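PDB 6JU8: tyrosinase from Aspergillus oryzae, which probably oxidises L-tyrosine and L-dopa to L-dopaquinone with molecular oxygen at a dinuclear copper centre. Local coordinates for residues H18-W29 / K143-R154. The protein carries 1 engineered substitution. Residues are numbered along the deposited sequence; the frame is centred on the assembly and turned at random. Where two conformers were deposited one is given.
Sequences HPLPIRKDIDDW and KQWRLPYWDFAR
A single beta bridge, Asp-25 to Tyr-149, pins the N-terminal arm to the chain that leaves helix 135-144. Tyr-149 N donates to Lys-24 O (2.9 Å), and Ile-26 N donates to Tyr-149 O (2.8 Å). With its CG between the backbone N and the carbonyl carbon (chi1 67°), the Tyr-149 ring lies over the bridge. Asp-25 CA then lies over one ring face, a CH-pi contact, while Arg-23 O meets the ring edge.

Asp-25 is also the N-cap of helix 26-34. Its OD1 accepts from Asp-27 N and, weakly, from Asp-28 N. Arg-154 NH1 donates to Asp-25 OD2 from above the carboxylate plane (3.1 Å) and to Asp-28 OD2 on its syn side (3.1 Å), two salt bridges. Asp-28 OD1 pairs with Arg-157. Water 5 links Asp-25 OD2, Tyr-149 OH and Asp-151 OD2, and probably eases the closeness of the two carboxylates. Asp-151 OD2 also hydrogen-bonds Tyr-456 OH.

At the other end, Gln-144 NE2 donates to His-18 ND1 (2.8 Å) in a nearly straight bond, 174°, lying in the imidazole plane. Lys-143 CB covers a face of that ring. Pro-21 lies over one face of the Arg-146 guanidinium, toward its rim, with Pro-21 CG 3.4 Å from Arg-146 NH2. Arg-146 NH1 is held by Lys-143 O and Trp-145 O. Waters 2 and 4 bridge the backbones between these ends.

Pro-148 CB meets Ile-26 CB (3.6 Å), and its CG lies over the Trp-29 ring. The Leu-147 side chain is about 7 Å from that of the copper ligand His-376. The arrangement is a helix N-cap anchored by an isolated beta bridge, close behind the type 3 dicopper site of the tyrosinase fold.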
loop_
_atom_site.group_PDB
_atom_site.type_symbol
_atom_site.label_atom_id
_atom_site.label_comp_id
_atom_site.label_asym_id
_atom_site.label_seq_id
_atom_site.Cartn_x
_atom_site.Cartn_y
_atom_site.Cartn_z
ATOM N N HIS A 18 -40.007 -1.193 -5.732
ATOM C CA HIS A 18 -38.683 -0.587 -5.892
ATOM C C HIS A 18 -38.498 -0.058 -7.310
ATOM O O HIS A 18 -37.742 -0.585 -8.117
ATOM C CB HIS A 18 -37.614 -1.630 -5.583
ATOM C CG HIS A 18 -37.691 -2.222 -4.209
ATOM N ND1 HIS A 18 -37.104 -1.615 -3.123
ATOM C CD2 HIS A 18 -38.262 -3.359 -3.728
ATOM C CE1 HIS A 18 -37.316 -2.345 -2.041
ATOM N NE2 HIS A 18 -38.018 -3.415 -2.375
ATOM N N PRO A 19 -39.247 0.987 -7.670
ATOM C CA PRO A 19 -39.136 1.537 -9.024
ATOM C C PRO A 19 -37.778 2.195 -9.286
ATOM O O PRO A 19 -37.348 3.038 -8.498
ATOM C CB PRO A 19 -40.238 2.594 -9.062
ATOM C CG PRO A 19 -40.519 2.903 -7.622
ATOM C CD PRO A 19 -40.270 1.638 -6.851
ATOM N N LEU A 20 -37.161 1.824 -10.388
ATOM C CA LEU A 20 -35.868 2.270 -10.888
ATOM C C LEU A 20 -34.921 2.767 -9.806
ATOM O O LEU A 20 -34.615 3.957 -9.716
ATOM C CB LEU A 20 -36.042 3.357 -11.955
ATOM C CG LEU A 20 -36.764 2.908 -13.227
ATOM C CD1 LEU A 20 -37.117 4.097 -14.097
ATOM C CD2 LEU A 20 -35.904 1.896 -13.982
ATOM N N PRO A 21 -34.397 1.863 -8.997
ATOM C CA PRO A 21 -33.395 2.255 -7.984
ATOM C C PRO A 21 -32.139 2.827 -8.628
ATOM O O PRO A 21 -31.742 2.548 -9.760
ATOM C CB PRO A 21 -33.109 0.924 -7.289
ATOM C CG PRO A 21 -34.375 0.133 -7.497
ATOM C CD PRO A 21 -34.698 0.418 -8.944
ATOM N N ILE A 22 -31.476 3.685 -7.849
ATOM C CA ILE A 22 -30.353 4.459 -8.374
ATOM C C ILE A 22 -29.003 3.901 -7.959
ATOM O O ILE A 22 -28.739 3.428 -6.842
ATOM C CB ILE A 22 -30.469 5.929 -7.942
ATOM C CG1 ILE A 22 -30.157 6.180 -6.468
ATOM C CG2 ILE A 22 -31.853 6.479 -8.278
ATOM C CD1 ILE A 22 -29.963 7.649 -6.148
ATOM N N ARG A 23 -28.078 3.975 -8.916
ATOM C CA ARG A 23 -26.649 3.756 -8.699
ATOM C C ARG A 23 -26.094 5.039 -8.076
ATOM O O ARG A 23 -26.114 6.077 -8.760
ATOM C CB ARG A 23 -25.967 3.438 -10.030
ATOM C CG ARG A 23 -26.281 2.035 -10.543
ATOM C CD ARG A 23 -25.721 1.822 -11.944
ATOM N NE ARG A 23 -25.912 0.427 -12.377
ATOM C CZ ARG A 23 -25.414 -0.044 -13.515
ATOM N NH1 ARG A 23 -24.720 0.765 -14.315
ATOM N NH2 ARG A 23 -25.609 -1.306 -13.866
ATOM N N LYS A 24 -25.611 4.932 -6.843
ATOM C CA LYS A 24 -25.160 6.089 -6.081
ATOM C C LYS A 24 -23.667 6.315 -6.192
ATOM O O LYS A 24 -22.894 5.401 -6.505
ATOM C CB LYS A 24 -25.523 5.869 -4.599
ATOM C CG LYS A 24 -27.030 5.802 -4.388
ATOM C CD LYS A 24 -27.366 5.520 -2.921
ATOM C CE LYS A 24 -28.818 5.826 -2.619
ATOM N NZ LYS A 24 -29.122 5.525 -1.191
ATOM N N ASP A 25 -23.232 7.543 -5.911
ATOM C CA ASP A 25 -21.807 7.862 -5.802
ATOM C C ASP A 25 -21.242 7.061 -4.643
ATOM O O ASP A 25 -21.767 7.078 -3.535
ATOM C CB ASP A 25 -21.673 9.363 -5.583
ATOM C CG ASP A 25 -20.266 9.870 -5.368
ATOM O OD1 ASP A 25 -19.503 9.276 -4.578
ATOM O OD2 ASP A 25 -19.946 10.916 -5.981
ATOM N N ILE A 26 -20.192 6.296 -4.914
ATOM C CA ILE A 26 -19.742 5.359 -3.888
ATOM C C ILE A 26 -19.237 6.048 -2.632
ATOM O O ILE A 26 -19.296 5.441 -1.558
ATOM C CB ILE A 26 -18.663 4.418 -4.465
ATOM C CG1 ILE A 26 -18.464 3.241 -3.499
ATOM C CG2 ILE A 26 -17.386 5.176 -4.792
ATOM C CD1 ILE A 26 -17.606 2.119 -3.995
ATOM N N ASP A 27 -18.724 7.276 -2.721
ATOM C CA ASP A 27 -18.315 7.973 -1.491
ATOM C C ASP A 27 -19.564 8.419 -0.742
ATOM O O ASP A 27 -19.639 8.274 0.491
ATOM C CB ASP A 27 -17.397 9.141 -1.805
ATOM C CG ASP A 27 -15.946 8.756 -1.937
ATOM O OD1 ASP A 27 -15.564 7.572 -1.785
ATOM O OD2 ASP A 27 -15.147 9.679 -2.217
ATOM N N ASP A 28 -20.561 8.974 -1.455
ATOM C CA ASP A 28 -21.803 9.347 -0.787
ATOM C C ASP A 28 -22.406 8.127 -0.103
ATOM O O ASP A 28 -22.877 8.178 1.039
ATOM C CB ASP A 28 -22.838 9.929 -1.756
ATOM C CG ASP A 28 -22.475 11.269 -2.354
ATOM O OD1 ASP A 28 -21.520 11.911 -1.866
ATOM O OD2 ASP A 28 -23.149 11.659 -3.346
ATOM N N TRP A 29 -22.435 7.025 -0.838
ATOM C CA TRP A 29 -23.043 5.796 -0.328
ATOM C C TRP A 29 -22.299 5.275 0.885
ATOM O O TRP A 29 -22.932 4.898 1.879
ATOM C CB TRP A 29 -23.035 4.766 -1.452
ATOM C CG TRP A 29 -23.541 3.415 -1.115
ATOM C CD1 TRP A 29 -24.825 2.966 -1.025
ATOM C CD2 TRP A 29 -22.707 2.269 -0.851
ATOM N NE1 TRP A 29 -24.847 1.630 -0.704
ATOM C CE2 TRP A 29 -23.559 1.170 -0.584
ATOM C CE3 TRP A 29 -21.328 2.096 -0.799
ATOM C CZ2 TRP A 29 -23.051 -0.089 -0.278
ATOM C CZ3 TRP A 29 -20.810 0.855 -0.497
ATOM C CH2 TRP A 29 -21.688 -0.222 -0.243
ATOM N N LYS A 143 -32.852 -5.191 -2.762
ATOM C CA LYS A 143 -33.651 -4.786 -3.919
ATOM C C LYS A 143 -33.464 -3.317 -4.250
ATOM O O LYS A 143 -33.675 -2.890 -5.394
ATOM C CB LYS A 143 -35.131 -5.088 -3.644
ATOM C CG LYS A 143 -35.422 -6.584 -3.685
ATOM C CD LYS A 143 -36.881 -6.840 -3.295
ATOM C CE LYS A 143 -37.128 -8.342 -3.193
ATOM N NZ LYS A 143 -38.551 -8.608 -2.834
ATOM N N GLN A 144 -33.049 -2.528 -3.262
ATOM C CA GLN A 144 -32.786 -1.113 -3.506
ATOM C C GLN A 144 -31.349 -0.911 -3.970
ATOM O O GLN A 144 -31.031 0.062 -4.651
ATOM C CB GLN A 144 -33.032 -0.292 -2.248
ATOM C CG GLN A 144 -34.402 0.348 -2.121
ATOM C CD GLN A 144 -34.787 1.184 -3.332
ATOM O OE1 GLN A 144 -34.160 2.181 -3.715
ATOM N NE2 GLN A 144 -35.868 0.766 -3.959
ATOM N N TRP A 145 -30.434 -1.786 -3.585
ATOM C CA TRP A 145 -29.028 -1.647 -3.911
ATOM C C TRP A 145 -28.770 -1.676 -5.408
ATOM O O TRP A 145 -29.351 -2.492 -6.118
ATOM C CB TRP A 145 -28.202 -2.761 -3.269
ATOM C CG TRP A 145 -26.749 -2.682 -3.604
ATOM C CD1 TRP A 145 -25.801 -1.955 -2.927
ATOM C CD2 TRP A 145 -26.088 -3.347 -4.686
ATOM N NE1 TRP A 145 -24.579 -2.152 -3.550
ATOM C CE2 TRP A 145 -24.729 -2.990 -4.617
ATOM C CE3 TRP A 145 -26.520 -4.218 -5.706
ATOM C CZ2 TRP A 145 -23.800 -3.482 -5.535
ATOM C CZ3 TRP A 145 -25.598 -4.697 -6.614
ATOM C CH2 TRP A 145 -24.248 -4.314 -6.518
ATOM N N ARG A 146 -27.862 -0.809 -5.851
ATOM C CA ARG A 146 -27.378 -0.873 -7.227
ATOM C C ARG A 146 -25.867 -0.647 -7.168
ATOM O O ARG A 146 -25.349 -0.137 -6.153
ATOM C CB ARG A 146 -28.051 0.176 -8.112
ATOM C CG ARG A 146 -29.544 -0.099 -8.347
ATOM C CD ARG A 146 -29.707 -1.370 -9.162
ATOM N NE ARG A 146 -31.086 -1.694 -9.566
ATOM C CZ ARG A 146 -31.995 -2.298 -8.805
ATOM N NH1 ARG A 146 -31.696 -2.619 -7.544
ATOM N NH2 ARG A 146 -33.197 -2.566 -9.289
ATOM N N LEU A 147 -25.160 -1.011 -8.221
ATOM C CA LEU A 147 -23.697 -0.884 -8.148
ATOM C C LEU A 147 -23.329 0.593 -8.048
ATOM O O LEU A 147 -23.675 1.383 -8.926
ATOM C CB LEU A 147 -23.069 -1.474 -9.422
ATOM C CG LEU A 147 -21.532 -1.446 -9.450
ATOM C CD1 LEU A 147 -20.954 -2.445 -8.440
ATOM C CD2 LEU A 147 -21.002 -1.716 -10.850
ATOM N N PRO A 148 -22.617 1.007 -7.022
ATOM C CA PRO A 148 -22.191 2.416 -6.963
ATOM C C PRO A 148 -21.184 2.786 -8.041
ATOM O O PRO A 148 -20.468 1.943 -8.579
ATOM C CB PRO A 148 -21.529 2.523 -5.594
ATOM C CG PRO A 148 -22.064 1.357 -4.815
ATOM C CD PRO A 148 -22.198 0.246 -5.831
ATOM N N TYR A 149 -21.130 4.094 -8.338
ATOM C CA TYR A 149 -20.158 4.606 -9.306
ATOM C C TYR A 149 -19.082 5.403 -8.590
ATOM O O TYR A 149 -19.335 6.066 -7.573
ATOM C CB TYR A 149 -20.828 5.418 -10.433
ATOM C CG TYR A 149 -21.465 6.711 -9.985
ATOM C CD1 TYR A 149 -20.731 7.897 -9.959
ATOM C CD2 TYR A 149 -22.802 6.742 -9.605
ATOM C CE1 TYR A 149 -21.307 9.092 -9.555
ATOM C CE2 TYR A 149 -23.395 7.932 -9.185
ATOM C CZ TYR A 149 -22.644 9.094 -9.166
ATOM O OH TYR A 149 -23.235 10.268 -8.740
ATOM N N TRP A 150 -17.871 5.362 -9.169
ATOM C CA TRP A 150 -16.805 6.255 -8.711
ATOM C C TRP A 150 -16.779 7.522 -9.552
ATOM O O TRP A 150 -16.470 7.485 -10.747
ATOM C CB TRP A 150 -15.456 5.547 -8.805
ATOM C CG TRP A 150 -14.289 6.467 -8.576
ATOM C CD1 TRP A 150 -14.167 7.426 -7.615
ATOM C CD2 TRP A 150 -13.081 6.477 -9.356
ATOM N NE1 TRP A 150 -12.946 8.051 -7.755
ATOM C CE2 TRP A 150 -12.267 7.494 -8.809
ATOM C CE3 TRP A 150 -12.626 5.752 -10.462
ATOM C CZ2 TRP A 150 -11.005 7.800 -9.322
ATOM C CZ3 TRP A 150 -11.374 6.059 -10.977
ATOM C CH2 TRP A 150 -10.583 7.076 -10.410
ATOM N N ASP A 151 -17.127 8.637 -8.919
ATOM C CA ASP A 151 -17.102 9.912 -9.632
ATOM C C ASP A 151 -15.679 10.458 -9.656
ATOM O O ASP A 151 -15.243 11.227 -8.792
ATOM C CB ASP A 151 -18.075 10.927 -9.023
ATOM C CG ASP A 151 -18.347 12.044 -10.038
ATOM O OD1 ASP A 151 -17.516 12.264 -10.933
ATOM O OD2 ASP A 151 -19.430 12.660 -9.928
ATOM N N PHE A 152 -14.932 10.021 -10.669
ATOM C CA PHE A 152 -13.519 10.398 -10.791
ATOM C C PHE A 152 -13.346 11.890 -11.076
ATOM O O PHE A 152 -12.218 12.401 -10.980
ATOM C CB PHE A 152 -12.779 9.528 -11.817
ATOM C CG PHE A 152 -13.387 9.505 -13.200
ATOM C CD1 PHE A 152 -13.393 10.645 -13.997
ATOM C CD2 PHE A 152 -13.977 8.348 -13.705
ATOM C CE1 PHE A 152 -13.966 10.607 -15.273
ATOM C CE2 PHE A 152 -14.520 8.276 -14.981
ATOM C CZ PHE A 152 -14.513 9.431 -15.763
ATOM N N ALA A 153 -14.412 12.600 -11.448
ATOM C CA ALA A 153 -14.339 14.005 -11.819
ATOM C C ALA A 153 -14.897 14.931 -10.747
ATOM O O ALA A 153 -14.875 16.151 -10.945
ATOM C CB ALA A 153 -15.055 14.211 -13.140
ATOM N N ARG A 154 -15.371 14.408 -9.627
ATOM C CA ARG A 154 -15.953 15.201 -8.555
ATOM C C ARG A 154 -14.940 15.346 -7.423
ATOM O O ARG A 154 -14.344 14.354 -7.000
ATOM C CB ARG A 154 -17.210 14.502 -8.017
ATOM C CG ARG A 154 -17.954 15.316 -6.952
ATOM C CD ARG A 154 -19.204 14.542 -6.537
ATOM N NE ARG A 154 -19.963 15.308 -5.558
ATOM C CZ ARG A 154 -20.871 14.778 -4.743
ATOM N NH1 ARG A 154 -21.128 13.487 -4.753
ATOM N NH2 ARG A 154 -21.513 15.560 -3.892
HETATM O O HOH W 1 -36.762 2.682 -5.629
HETATM O O HOH W 2 -29.898 2.473 -4.611
HETATM O O HOH W 3 -32.305 4.073 -4.834
HETATM O O HOH W 4 -25.406 2.524 -5.288
HETATM O O HOH W 5 -21.239 12.078 -7.994
HETATM O O HOH W 6 -17.127 8.722 -6.032
#